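Long-range contacts in pullulanase (Bacillus acidopullulyticus, PDB 2WAN), which hydrolyses the alpha-1,6-glucosidic linkages of pullulan and probably of branched starch polysaccharides, as a multidomain glycoside hydrolase with an alpha-amylase-type catalytic barrel: residues N116-D121 and L301-L306; K123-K128 and L276-A281; S449-K454 and H463-P468; V471-D476 and F802-K807. All blocks are in the same frame, centred on the assembly; numbering follows the deposited sequence.

Contact 1: residues N116-D121 and L301-L306; sequences NAYLDD and LPRNVL
Residues Tyr118-Leu119 and Leu301-Pro302 form a short parallel strand pairing, extended by a salt bridge, at the seam where strands 114-121 and 295-302 of one mixed sheet meet. Leu301 N binds Ala117 O, and Leu119 N binds Leu301 O at 2.9 Å. Beyond this, Leu119 O takes two donors from opposite faces of its carbonyl plane, Arg303 N at 3.0 Å and Val305 N at 3.1 Å, which fixes the chain as it leaves the strand for the 3-10 segment. Strands 114-121 and 295-302 are the first and last of seven in this sheet; their parallel pairing closes it on itself, whereas every other adjacent pair of strands is antiparallel. Asp120 and Arg303 meet side-on with their flat groups 21° apart. OD1 of Asp120 receives Arg303 NE at 2.9 Å on its syn lone pair and Asn304 N on its anti lone pair, while OD2 of Asp120 accepts Arg303 NH2 at 2.8 Å. A bend at chi3 (68°) lays the guanidinium over Tyr118 at 20° to the ring plane, Arg303 CZ 3.3 Å from Tyr118 CD2, and Arg303 CD sits 3.8 Å from the Tyr118 ring centroid in a CH-pi contact. Asn116 ND2 lies over the opposite face. Tyr118 OH bonds to Gln571 and Thr576, and Arg303 NH1 also reaches Thr576. A leucine in place of Arg303 would probably leave the Asp120 carboxylate without its charged mate and the tyrosine without the flat group over its ring. On the other side of the sheet, Leu119 CG packs 3.9 Å from Val305 CG1.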
loop_
_atom_site.group_PDB
_atom_site.type_symbol
_atom_site.label_atom_id
_atom_site.label_comp_id
_atom_site.label_asym_id
_atom_site.label_seq_id
_atom_site.Cartn_x
_atom_site.Cartn_y
_atom_site.Cartn_z
ATOM N N ASN A 116 13.508 12.435 24.865
ATOM C CA ASN A 116 12.550 11.353 24.594
ATOM C C ASN A 116 13.047 10.046 25.178
ATOM O O ASN A 116 14.259 9.824 25.266
ATOM C CB ASN A 116 12.321 11.158 23.081
ATOM C CG ASN A 116 11.066 10.335 22.779
ATOM O OD1 ASN A 116 9.952 10.848 22.851
ATOM N ND2 ASN A 116 11.247 9.070 22.435
ATOM N N ALA A 117 12.120 9.170 25.570
ATOM C CA ALA A 117 12.477 7.831 26.039
ATOM C C ALA A 117 11.377 6.809 25.767
ATOM O O ALA A 117 10.194 7.066 26.035
ATOM C CB ALA A 117 12.826 7.840 27.530
ATOM N N TYR A 118 11.789 5.655 25.244
ATOM C CA TYR A 118 10.873 4.570 24.902
ATOM C C TYR A 118 11.257 3.296 25.624
ATOM O O TYR A 118 12.434 2.951 25.704
ATOM C CB TYR A 118 10.911 4.285 23.389
ATOM C CG TYR A 118 10.218 5.284 22.497
ATOM C CD1 TYR A 118 8.944 5.790 22.819
ATOM C CD2 TYR A 118 10.805 5.688 21.294
ATOM C CE1 TYR A 118 8.294 6.682 21.990
ATOM C CE2 TYR A 118 10.161 6.570 20.448
ATOM C CZ TYR A 118 8.896 7.070 20.798
ATOM O OH TYR A 118 8.238 7.954 19.977
ATOM N N LEU A 119 10.257 2.580 26.124
ATOM C CA LEU A 119 10.456 1.245 26.640
ATOM C C LEU A 119 10.239 0.293 25.463
ATOM O O LEU A 119 9.092 0.025 25.063
ATOM C CB LEU A 119 9.484 0.972 27.803
ATOM C CG LEU A 119 9.634 -0.323 28.610
ATOM C CD1 LEU A 119 11.010 -0.395 29.330
ATOM C CD2 LEU A 119 8.484 -0.462 29.617
ATOM N N ASP A 120 11.342 -0.188 24.887
ATOM C CA ASP A 120 11.287 -0.974 23.643
ATOM C C ASP A 120 11.428 -2.469 23.835
ATOM O O ASP A 120 11.324 -3.229 22.876
ATOM C CB ASP A 120 12.314 -0.468 22.614
ATOM C CG ASP A 120 11.838 0.768 21.867
ATOM O OD1 ASP A 120 10.603 0.973 21.717
ATOM O OD2 ASP A 120 12.701 1.547 21.413
ATOM N N ASP A 121 11.687 -2.896 25.072
ATOM C CA ASP A 121 11.659 -4.312 25.436
ATOM C C ASP A 121 11.322 -4.351 26.929
ATOM O O ASP A 121 11.229 -3.307 27.564
ATOM C CB ASP A 121 13.008 -4.995 25.146
ATOM C CG ASP A 121 12.886 -6.496 24.914
ATOM O OD1 ASP A 121 13.728 -7.045 24.170
ATOM O OD2 ASP A 121 11.957 -7.145 25.452
ATOM N N LEU A 301 7.863 6.263 27.594
ATOM C CA LEU A 301 6.613 5.810 26.992
ATOM C C LEU A 301 6.804 4.400 26.491
ATOM O O LEU A 301 7.774 4.127 25.790
ATOM C CB LEU A 301 6.195 6.721 25.837
ATOM C CG LEU A 301 4.782 6.469 25.289
ATOM C CD1 LEU A 301 3.737 7.118 26.192
ATOM C CD2 LEU A 301 4.697 7.030 23.873
ATOM N N PRO A 302 5.888 3.482 26.853
ATOM C CA PRO A 302 5.978 2.140 26.302
ATOM C C PRO A 302 5.827 2.168 24.768
ATOM O O PRO A 302 4.915 2.817 24.253
ATOM C CB PRO A 302 4.788 1.421 26.961
ATOM C CG PRO A 302 4.584 2.187 28.256
ATOM C CD PRO A 302 4.809 3.598 27.853
ATOM N N ARG A 303 6.749 1.524 24.060
ATOM C CA ARG A 303 6.637 1.385 22.601
ATOM C C ARG A 303 6.810 -0.087 22.234
ATOM O O ARG A 303 5.862 -0.854 22.317
ATOM C CB ARG A 303 7.600 2.321 21.843
ATOM C CG ARG A 303 7.441 2.259 20.298
ATOM C CD ARG A 303 8.349 3.250 19.564
ATOM N NE ARG A 303 9.768 2.898 19.681
ATOM C CZ ARG A 303 10.738 3.385 18.908
ATOM N NH1 ARG A 303 10.466 4.247 17.936
ATOM N NH2 ARG A 303 11.999 3.006 19.115
ATOM N N ASN A 304 8.022 -0.519 21.885
ATOM C CA ASN A 304 8.184 -1.857 21.335
ATOM C C ASN A 304 8.084 -2.966 22.370
ATOM O O ASN A 304 7.963 -4.137 22.017
ATOM C CB ASN A 304 9.460 -1.970 20.502
ATOM C CG ASN A 304 9.418 -1.101 19.256
ATOM O OD1 ASN A 304 8.342 -0.739 18.784
ATOM N ND2 ASN A 304 10.587 -0.765 18.718
ATOM N N VAL A 305 8.068 -2.584 23.648
ATOM C CA VAL A 305 7.751 -3.547 24.706
ATOM C C VAL A 305 6.366 -4.189 24.468
ATOM O O VAL A 305 6.151 -5.368 24.779
ATOM C CB VAL A 305 7.847 -2.910 26.108
ATOM C CG1 VAL A 305 6.796 -1.798 26.308
ATOM C CG2 VAL A 305 7.726 -3.988 27.193
ATOM N N LEU A 306 5.451 -3.415 23.886
ATOM C CA LEU A 306 4.083 -3.893 23.649
ATOM C C LEU A 306 3.995 -4.938 22.535
ATOM O O LEU A 306 2.952 -5.576 22.368
ATOM C CB LEU A 306 3.137 -2.712 23.382
ATOM C CG LEU A 306 3.081 -1.631 24.465
ATOM C CD1 LEU A 306 2.210 -0.449 24.009
ATOM C CD2 LEU A 306 2.577 -2.198 25.808
#

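Contact 2: residues K123-K128 and L276-A281; sequences KTVLAK and LTLASA
Leu276 N donates to Val125 O over 2.7 Å in a bond that is almost perfectly straight (179°). The return bond runs from Val125 N to Leu276 O at 2.9 Å, and together the two make Val125 and Leu276 a hydrogen-bonded antiparallel pair. One step along, Thr124 and Thr277 form a non-hydrogen-bonded pair. Their side chains face the same side of the sheet, and with each OG1 anti to its own carbonyl carbon a single water can bridge the two hydroxyls, 2.6 Å from Thr124 OG1 and 2.7 Å from Thr277 OG1. The pairing ends where Leu278 N binds Lys123 O at 2.8 Å. On the face carrying Val125 and Leu276 the contact is apolar; there the side chains of Val125 and Leu278 cross, with Val125 CG2 4.0 Å from Leu278 CD1. Past the strand, the extended Lys123 chain runs alongside the turn of residues 278-281. Its CB lies 3.5 Å from Leu278 O, and its CG lies 3.8 Å from Ala281 N. An alanine at Lys123 would keep the backbone bond and CB, but the loss of the methylenes that lie along residues 278-281 is likely to open a gap beside Ala281. In the mixed sheet, strand 124-129 lies between strands 114-121 and 273-278, with Val125 touching Leu119 of the former, and the far side of strand 273-278 is flanked by strand 152-160, where Val155 and Ala158 meet Leu276.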
loop_
_atom_site.group_PDB
_atom_site.type_symbol
_atom_site.label_atom_id
_atom_site.label_comp_id
_atom_site.label_asym_id
_atom_site.label_seq_id
_atom_site.Cartn_x
_atom_site.Cartn_y
_atom_site.Cartn_z
ATOM N N LYS A 123 13.046 -5.007 29.492
ATOM C CA LYS A 123 14.087 -4.372 30.309
ATOM C C LYS A 123 15.016 -3.451 29.504
ATOM O O LYS A 123 16.191 -3.292 29.852
ATOM C CB LYS A 123 14.915 -5.448 31.028
ATOM C CG LYS A 123 14.129 -6.334 31.994
ATOM C CD LYS A 123 14.983 -7.517 32.450
ATOM C CE LYS A 123 14.256 -8.384 33.455
ATOM N NZ LYS A 123 14.811 -9.764 33.481
ATOM N N THR A 124 14.495 -2.841 28.435
ATOM C CA THR A 124 15.302 -1.983 27.559
ATOM C C THR A 124 14.640 -0.637 27.308
ATOM O O THR A 124 13.478 -0.570 26.872
ATOM C CB THR A 124 15.605 -2.666 26.206
ATOM O OG1 THR A 124 16.224 -3.937 26.431
ATOM C CG2 THR A 124 16.514 -1.800 25.336
ATOM N N VAL A 125 15.385 0.429 27.584
ATOM C CA VAL A 125 14.946 1.796 27.329
ATOM C C VAL A 125 15.848 2.440 26.278
ATOM O O VAL A 125 17.082 2.323 26.351
ATOM C CB VAL A 125 14.938 2.663 28.618
ATOM C CG1 VAL A 125 14.656 4.127 28.306
ATOM C CG2 VAL A 125 13.923 2.122 29.621
ATOM N N LEU A 126 15.221 3.091 25.295
ATOM C CA LEU A 126 15.926 3.853 24.268
ATOM C C LEU A 126 15.735 5.334 24.545
ATOM O O LEU A 126 14.627 5.854 24.424
ATOM C CB LEU A 126 15.406 3.489 22.863
ATOM C CG LEU A 126 16.032 4.258 21.689
ATOM C CD1 LEU A 126 17.383 3.649 21.330
ATOM C CD2 LEU A 126 15.123 4.250 20.464
ATOM N N ALA A 127 16.814 6.019 24.921
ATOM C CA ALA A 127 16.720 7.413 25.353
ATOM C C ALA A 127 17.538 8.377 24.502
ATOM O O ALA A 127 18.711 8.126 24.224
ATOM C CB ALA A 127 17.117 7.541 26.829
ATOM N N LYS A 128 16.904 9.481 24.120
ATOM C CA LYS A 128 17.535 10.538 23.332
ATOM C C LYS A 128 17.917 11.724 24.214
ATOM O O LYS A 128 17.109 12.204 25.015
ATOM C CB LYS A 128 16.601 10.997 22.204
ATOM C CG LYS A 128 17.175 12.082 21.284
ATOM C CD LYS A 128 18.132 11.492 20.254
ATOM C CE LYS A 128 19.033 12.564 19.652
ATOM N NZ LYS A 128 18.292 13.757 19.154
ATOM N N LEU A 276 19.500 1.525 27.247
ATOM C CA LEU A 276 19.647 1.166 28.664
ATOM C C LEU A 276 19.059 -0.199 28.985
ATOM O O LEU A 276 17.957 -0.536 28.540
ATOM C CB LEU A 276 18.990 2.235 29.558
ATOM C CG LEU A 276 19.435 3.684 29.347
ATOM C CD1 LEU A 276 18.523 4.681 30.058
ATOM C CD2 LEU A 276 20.886 3.874 29.793
ATOM N N THR A 277 19.800 -0.990 29.753
ATOM C CA THR A 277 19.294 -2.265 30.248
ATOM C C THR A 277 18.902 -2.081 31.705
ATOM O O THR A 277 19.646 -1.474 32.482
ATOM C CB THR A 277 20.318 -3.404 30.089
ATOM O OG1 THR A 277 20.665 -3.534 28.708
ATOM C CG2 THR A 277 19.749 -4.739 30.577
ATOM N N LEU A 278 17.721 -2.587 32.059
ATOM C CA LEU A 278 17.184 -2.455 33.416
ATOM C C LEU A 278 17.283 -3.768 34.188
ATOM O O LEU A 278 17.284 -4.849 33.588
ATOM C CB LEU A 278 15.733 -1.963 33.371
ATOM C CG LEU A 278 15.443 -0.652 32.631
ATOM C CD1 LEU A 278 13.963 -0.296 32.784
ATOM C CD2 LEU A 278 16.326 0.518 33.086
ATOM N N ALA A 279 17.381 -3.669 35.516
ATOM C CA ALA A 279 17.477 -4.857 36.378
ATOM C C ALA A 279 16.166 -5.641 36.432
ATOM O O ALA A 279 16.176 -6.868 36.504
ATOM C CB ALA A 279 17.935 -4.476 37.793
ATOM N N SER A 280 15.047 -4.919 36.375
ATOM C CA SER A 280 13.721 -5.538 36.369
ATOM C C SER A 280 12.830 -4.891 35.309
ATOM O O SER A 280 13.074 -3.750 34.892
ATOM C CB SER A 280 13.064 -5.419 37.749
ATOM O OG SER A 280 12.886 -4.056 38.102
ATOM N N ALA A 281 11.799 -5.625 34.900
ATOM C CA ALA A 281 10.822 -5.161 33.904
ATOM C C ALA A 281 9.760 -4.238 34.517
ATOM O O ALA A 281 8.985 -4.675 35.375
ATOM C CB ALA A 281 10.164 -6.355 33.239
HETATM O O HOH W 1 18.788 -3.773 26.784
#

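Contact 3: residues S449-K454 and H463-P468; sequences SGMKNK and HGTKGP
Thr465 leans its methyl group against Gly450 and Met451, and its torsion explains how. OG1 lies between the backbone N and the carbonyl carbon (chi1 59°), and this turns CG2 to the other segment, 3.4 Å from Gly450 O and 3.8 Å from Met451 CG. The hydroxyl meanwhile bonds to Thr473. Met451 crosses Thr465 obliquely, touching it through CG, then bends at chi3 (-77°); its side chain also packs on Phe443 and Ser444 of helix 440-444. Gly450, with a positive phi of 76°, brings its CA to 3.2 Å from Lys466 O in a CA-H...O contact; a side chain here would collide with that carbonyl. Ser449 OG accepts from Met451 N at 3.3 Å, an ST turn that shapes this bend, and also bonds to Ser444. Lys454 curls back to place NZ 3.0 Å from Met451 O. Between the two parts of this long loop a water donates to Gly450 O at 2.8 Å and accepts from Lys466 N at 3.0 Å. With no direct conventional hydrogen bond across the contact, the segments are joined by methyl packing, the CA-H...O contact and the water, while direct hydrogen bonds are made within 449-454 and to neighbouring parts of the fold.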
loop_
_atom_site.group_PDB
_atom_site.type_symbol
_atom_site.label_atom_id
_atom_site.label_comp_id
_atom_site.label_asym_id
_atom_site.label_seq_id
_atom_site.Cartn_x
_atom_site.Cartn_y
_atom_site.Cartn_z
ATOM N N SER A 449 -26.799 13.223 -15.367
ATOM C CA SER A 449 -26.413 11.806 -15.174
ATOM C C SER A 449 -27.576 10.832 -15.345
ATOM O O SER A 449 -27.351 9.640 -15.552
ATOM C CB SER A 449 -25.757 11.588 -13.795
ATOM O OG SER A 449 -26.764 11.479 -12.795
ATOM N N GLY A 450 -28.810 11.336 -15.250
ATOM C CA GLY A 450 -30.006 10.486 -15.340
ATOM C C GLY A 450 -30.343 9.647 -14.116
ATOM O O GLY A 450 -31.371 8.950 -14.099
ATOM N N MET A 451 -29.475 9.711 -13.112
ATOM C CA MET A 451 -29.669 9.011 -11.841
ATOM C C MET A 451 -30.293 9.962 -10.826
ATOM O O MET A 451 -29.917 11.147 -10.753
ATOM C CB MET A 451 -28.327 8.457 -11.350
ATOM C CG MET A 451 -27.921 7.173 -12.089
ATOM S SD MET A 451 -26.193 6.717 -11.923
ATOM C CE MET A 451 -25.423 7.885 -13.056
ATOM N N LYS A 452 -31.237 9.438 -10.043
ATOM C CA LYS A 452 -31.969 10.236 -9.037
ATOM C C LYS A 452 -31.152 10.493 -7.775
ATOM O O LYS A 452 -31.130 11.605 -7.244
ATOM C CB LYS A 452 -33.284 9.529 -8.658
ATOM C CG LYS A 452 -34.358 9.585 -9.744
ATOM C CD LYS A 452 -35.631 8.863 -9.285
ATOM C CE LYS A 452 -36.754 8.993 -10.317
ATOM N NZ LYS A 452 -36.483 8.197 -11.552
ATOM N N ASN A 453 -30.462 9.459 -7.298
ATOM C CA ASN A 453 -29.707 9.544 -6.038
ATOM C C ASN A 453 -28.332 10.115 -6.305
ATOM O O ASN A 453 -27.318 9.434 -6.159
ATOM C CB ASN A 453 -29.587 8.150 -5.395
ATOM C CG ASN A 453 -30.928 7.633 -4.896
ATOM O OD1 ASN A 453 -31.407 8.067 -3.850
ATOM N ND2 ASN A 453 -31.533 6.701 -5.634
ATOM N N LYS A 454 -28.305 11.377 -6.716
ATOM C CA LYS A 454 -27.074 11.977 -7.226
ATOM C C LYS A 454 -26.004 12.093 -6.156
ATOM O O LYS A 454 -26.246 12.624 -5.068
ATOM C CB LYS A 454 -27.364 13.332 -7.866
ATOM C CG LYS A 454 -28.175 13.188 -9.124
ATOM C CD LYS A 454 -28.256 14.523 -9.857
ATOM C CE LYS A 454 -29.301 14.481 -10.931
ATOM N NZ LYS A 454 -28.861 13.640 -12.044
ATOM N N HIS A 463 -31.580 1.167 -12.538
ATOM C CA HIS A 463 -31.629 0.651 -13.918
ATOM C C HIS A 463 -32.374 1.571 -14.876
ATOM O O HIS A 463 -33.244 2.345 -14.475
ATOM C CB HIS A 463 -32.285 -0.738 -13.934
ATOM C CG HIS A 463 -31.477 -1.783 -13.228
ATOM N ND1 HIS A 463 -30.595 -2.608 -13.888
ATOM C CD2 HIS A 463 -31.385 -2.103 -11.915
ATOM C CE1 HIS A 463 -30.007 -3.407 -13.014
ATOM N NE2 HIS A 463 -30.468 -3.120 -11.810
ATOM N N GLY A 464 -32.002 1.494 -16.147
ATOM C CA GLY A 464 -32.708 2.211 -17.212
ATOM C C GLY A 464 -32.399 3.700 -17.263
ATOM O O GLY A 464 -33.148 4.467 -17.881
ATOM N N THR A 465 -31.301 4.122 -16.636
ATOM C CA THR A 465 -31.005 5.564 -16.561
ATOM C C THR A 465 -30.387 6.034 -17.876
ATOM O O THR A 465 -29.612 5.312 -18.525
ATOM C CB THR A 465 -30.122 5.954 -15.349
ATOM O OG1 THR A 465 -28.870 5.249 -15.424
ATOM C CG2 THR A 465 -30.833 5.584 -14.010
ATOM N N LYS A 466 -30.762 7.248 -18.256
ATOM C CA LYS A 466 -30.381 7.819 -19.547
ATOM C C LYS A 466 -29.810 9.198 -19.375
ATOM O O LYS A 466 -30.239 9.965 -18.504
ATOM C CB LYS A 466 -31.583 7.914 -20.487
ATOM C CG LYS A 466 -32.370 6.648 -20.684
ATOM C CD LYS A 466 -31.603 5.594 -21.443
ATOM C CE LYS A 466 -32.553 4.410 -21.684
ATOM N NZ LYS A 466 -31.854 3.109 -21.811
ATOM N N GLY A 467 -28.867 9.537 -20.261
ATOM C CA GLY A 467 -28.209 10.824 -20.246
ATOM C C GLY A 467 -28.542 11.597 -21.519
ATOM O O GLY A 467 -29.504 11.241 -22.238
ATOM N N PRO A 468 -27.738 12.620 -21.826
ATOM C CA PRO A 468 -27.934 13.400 -23.054
ATOM C C PRO A 468 -27.951 12.528 -24.308
ATOM O O PRO A 468 -27.169 11.573 -24.418
ATOM C CB PRO A 468 -26.725 14.345 -23.071
ATOM C CG PRO A 468 -26.366 14.511 -21.637
ATOM C CD PRO A 468 -26.598 13.134 -21.034
HETATM O O HOH W 2 -32.803 8.576 -16.487
#

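Contact 4: residues V471-D476 and F802-K807; sequences VKTGID and FDWSRK
The indole of Trp804 is sandwiched between Thr473 on one face and Phe802 CB on the other, both offset toward the rim. Thr473 CB stands 3.9 Å from the centroid of the Trp804 six-membered ring, 14° off its normal, a CH-pi contact, and Thr473 CG2 comes within 3.6 Å of Trp804 CE3. Gly474 N approaches obliquely, 3.4 Å from Trp804 CH2. At the indole's polar corner NE1 bonds to Phe443 O, which, with the packing on both faces, restricts the ring's rotation. In Thr473, CG2 lies anti to the carbonyl carbon, so that the methyl meets the ring while OG1 is turned to Ser449 O and Thr465. Beside this stack Lys807 stretches out fully from its helix, with CG anti to the backbone N (chi1 175°). It slides past Val471 in the opposite sense, its CG 4.0 Å from Val471 CG1, and delivers NZ to Lys472 O at 2.8 Å. This buried ammonium is further held by a salt bridge to Glu480, a bond to Ser477 and a cation-pi contact with Phe814. Asp803 precedes the turn leading into helix 805-809; its OD1 accepts Ser805 OG at 2.7 Å and makes a weak capping bond with Ser805 N. Helix 474-481 lies in the chain between barrel strands 435-438 and 485-488, whereas helix 805-809 follows the last strand, 773-777. The contact thus joins a helix after the first barrel strand to one after the last, consistent with the circular closure of the (beta/alpha)8 barrel of alpha-amylase-type catalytic domains.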
loop_
_atom_site.group_PDB
_atom_site.type_symbol
_atom_site.label_atom_id
_atom_site.label_comp_id
_atom_site.label_asym_id
_atom_site.label_seq_id
_atom_site.Cartn_x
_atom_site.Cartn_y
_atom_site.Cartn_z
ATOM N N VAL A 471 -28.099 8.392 -24.273
ATOM C CA VAL A 471 -27.034 7.452 -23.883
ATOM C C VAL A 471 -27.406 6.737 -22.579
ATOM O O VAL A 471 -28.025 7.321 -21.698
ATOM C CB VAL A 471 -25.629 8.109 -23.715
ATOM C CG1 VAL A 471 -25.072 8.597 -25.067
ATOM C CG2 VAL A 471 -25.631 9.229 -22.654
ATOM N N LYS A 472 -27.011 5.473 -22.460
ATOM C CA LYS A 472 -27.148 4.774 -21.189
ATOM C C LYS A 472 -26.149 5.345 -20.207
ATOM O O LYS A 472 -24.990 5.601 -20.559
ATOM C CB LYS A 472 -26.895 3.276 -21.364
ATOM C CG LYS A 472 -27.906 2.606 -22.300
ATOM C CD LYS A 472 -27.629 1.115 -22.472
ATOM C CE LYS A 472 -28.715 0.474 -23.332
ATOM N NZ LYS A 472 -28.533 -0.996 -23.417
ATOM N N THR A 473 -26.595 5.558 -18.968
ATOM C CA THR A 473 -25.702 6.021 -17.919
ATOM C C THR A 473 -25.727 5.011 -16.774
ATOM O O THR A 473 -26.475 4.014 -16.812
ATOM C CB THR A 473 -26.140 7.389 -17.356
ATOM O OG1 THR A 473 -27.457 7.278 -16.806
ATOM C CG2 THR A 473 -26.165 8.484 -18.474
ATOM N N GLY A 474 -24.923 5.270 -15.744
ATOM C CA GLY A 474 -25.023 4.447 -14.539
ATOM C C GLY A 474 -24.595 3.004 -14.791
ATOM O O GLY A 474 -23.741 2.716 -15.645
ATOM N N ILE A 475 -25.194 2.086 -14.042
ATOM C CA ILE A 475 -24.880 0.666 -14.164
ATOM C C ILE A 475 -25.120 0.116 -15.578
ATOM O O ILE A 475 -24.410 -0.779 -16.037
ATOM C CB ILE A 475 -25.673 -0.167 -13.121
ATOM C CG1 ILE A 475 -25.048 -1.552 -12.970
ATOM C CG2 ILE A 475 -27.186 -0.218 -13.458
ATOM C CD1 ILE A 475 -25.520 -2.261 -11.713
ATOM N N ASP A 476 -26.137 0.648 -16.272
ATOM C CA ASP A 476 -26.389 0.217 -17.654
ATOM C C ASP A 476 -25.217 0.581 -18.572
ATOM O O ASP A 476 -24.906 -0.159 -19.516
ATOM C CB ASP A 476 -27.687 0.820 -18.190
ATOM C CG ASP A 476 -28.935 0.145 -17.616
ATOM O OD1 ASP A 476 -28.806 -0.771 -16.767
ATOM O OD2 ASP A 476 -30.038 0.544 -18.026
ATOM N N PHE A 802 -18.488 12.807 -13.509
ATOM C CA PHE A 802 -18.804 12.199 -14.801
ATOM C C PHE A 802 -19.806 13.131 -15.502
ATOM O O PHE A 802 -20.968 13.247 -15.088
ATOM C CB PHE A 802 -19.396 10.793 -14.618
ATOM C CG PHE A 802 -18.371 9.714 -14.356
ATOM C CD1 PHE A 802 -17.241 9.954 -13.565
ATOM C CD2 PHE A 802 -18.566 8.443 -14.885
ATOM C CE1 PHE A 802 -16.295 8.926 -13.326
ATOM C CE2 PHE A 802 -17.644 7.416 -14.642
ATOM C CZ PHE A 802 -16.515 7.656 -13.868
ATOM N N ASP A 803 -19.330 13.831 -16.541
ATOM C CA ASP A 803 -20.169 14.671 -17.365
ATOM C C ASP A 803 -20.637 13.743 -18.480
ATOM O O ASP A 803 -19.877 13.440 -19.418
ATOM C CB ASP A 803 -19.348 15.860 -17.908
ATOM C CG ASP A 803 -20.067 16.615 -19.022
ATOM O OD1 ASP A 803 -21.221 16.284 -19.337
ATOM O OD2 ASP A 803 -19.469 17.554 -19.589
ATOM N N TRP A 804 -21.872 13.250 -18.352
ATOM C CA TRP A 804 -22.357 12.193 -19.237
ATOM C C TRP A 804 -22.657 12.666 -20.659
ATOM O O TRP A 804 -22.790 11.846 -21.554
ATOM C CB TRP A 804 -23.569 11.481 -18.613
ATOM C CG TRP A 804 -23.201 10.688 -17.368
ATOM C CD1 TRP A 804 -23.162 11.146 -16.075
ATOM C CD2 TRP A 804 -22.784 9.309 -17.312
ATOM N NE1 TRP A 804 -22.791 10.128 -15.221
ATOM C CE2 TRP A 804 -22.552 8.995 -15.951
ATOM C CE3 TRP A 804 -22.588 8.311 -18.284
ATOM C CZ2 TRP A 804 -22.129 7.720 -15.526
ATOM C CZ3 TRP A 804 -22.168 7.029 -17.861
ATOM C CH2 TRP A 804 -21.954 6.750 -16.491
ATOM N N SER A 805 -22.732 13.986 -20.869
ATOM C CA SER A 805 -22.788 14.527 -22.226
ATOM C C SER A 805 -21.565 14.125 -23.055
ATOM O O SER A 805 -21.642 14.078 -24.284
ATOM C CB SER A 805 -22.933 16.074 -22.232
ATOM O OG SER A 805 -21.718 16.734 -21.945
ATOM N N ARG A 806 -20.441 13.853 -22.399
ATOM C CA ARG A 806 -19.233 13.468 -23.143
ATOM C C ARG A 806 -19.329 12.051 -23.699
ATOM O O ARG A 806 -18.679 11.713 -24.692
ATOM C CB ARG A 806 -17.983 13.658 -22.295
ATOM C CG ARG A 806 -17.731 15.147 -22.039
ATOM C CD ARG A 806 -16.493 15.407 -21.252
ATOM N NE ARG A 806 -15.237 15.292 -22.009
ATOM C CZ ARG A 806 -14.698 16.236 -22.785
ATOM N NH1 ARG A 806 -15.298 17.416 -22.988
ATOM N NH2 ARG A 806 -13.529 16.010 -23.351
ATOM N N LYS A 807 -20.145 11.210 -23.070
ATOM C CA LYS A 807 -20.434 9.923 -23.706
ATOM C C LYS A 807 -21.244 10.079 -25.002
ATOM O O LYS A 807 -21.018 9.332 -25.958
ATOM C CB LYS A 807 -21.119 8.944 -22.737
ATOM C CG LYS A 807 -21.544 7.601 -23.406
ATOM C CD LYS A 807 -22.093 6.597 -22.368
ATOM C CE LYS A 807 -22.510 5.319 -23.088
ATOM N NZ LYS A 807 -23.042 4.330 -22.085
#

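In the fold
The four contacts form two pairs at opposite sides of the chain's centre. Contacts 1 and 2 lie 9 Å apart between centres and share one seven-strand sheet: strands 114-121 and 124-129 follow each other and hydrogen-bond, Tyr118 O to Leu126 N, and contact 2 closes within the chain span bracketed by contact 1. The X25 domain lies in sequence within both spans. Contacts 3 and 4, with centres 8 Å apart, come later in series and meet at Thr473, in the stretch leading into helix 474-481, beside the catalytic barrel. Centres of the two pairs are 55 to 64 Å apart, consistent with separate domains of a modular enzyme.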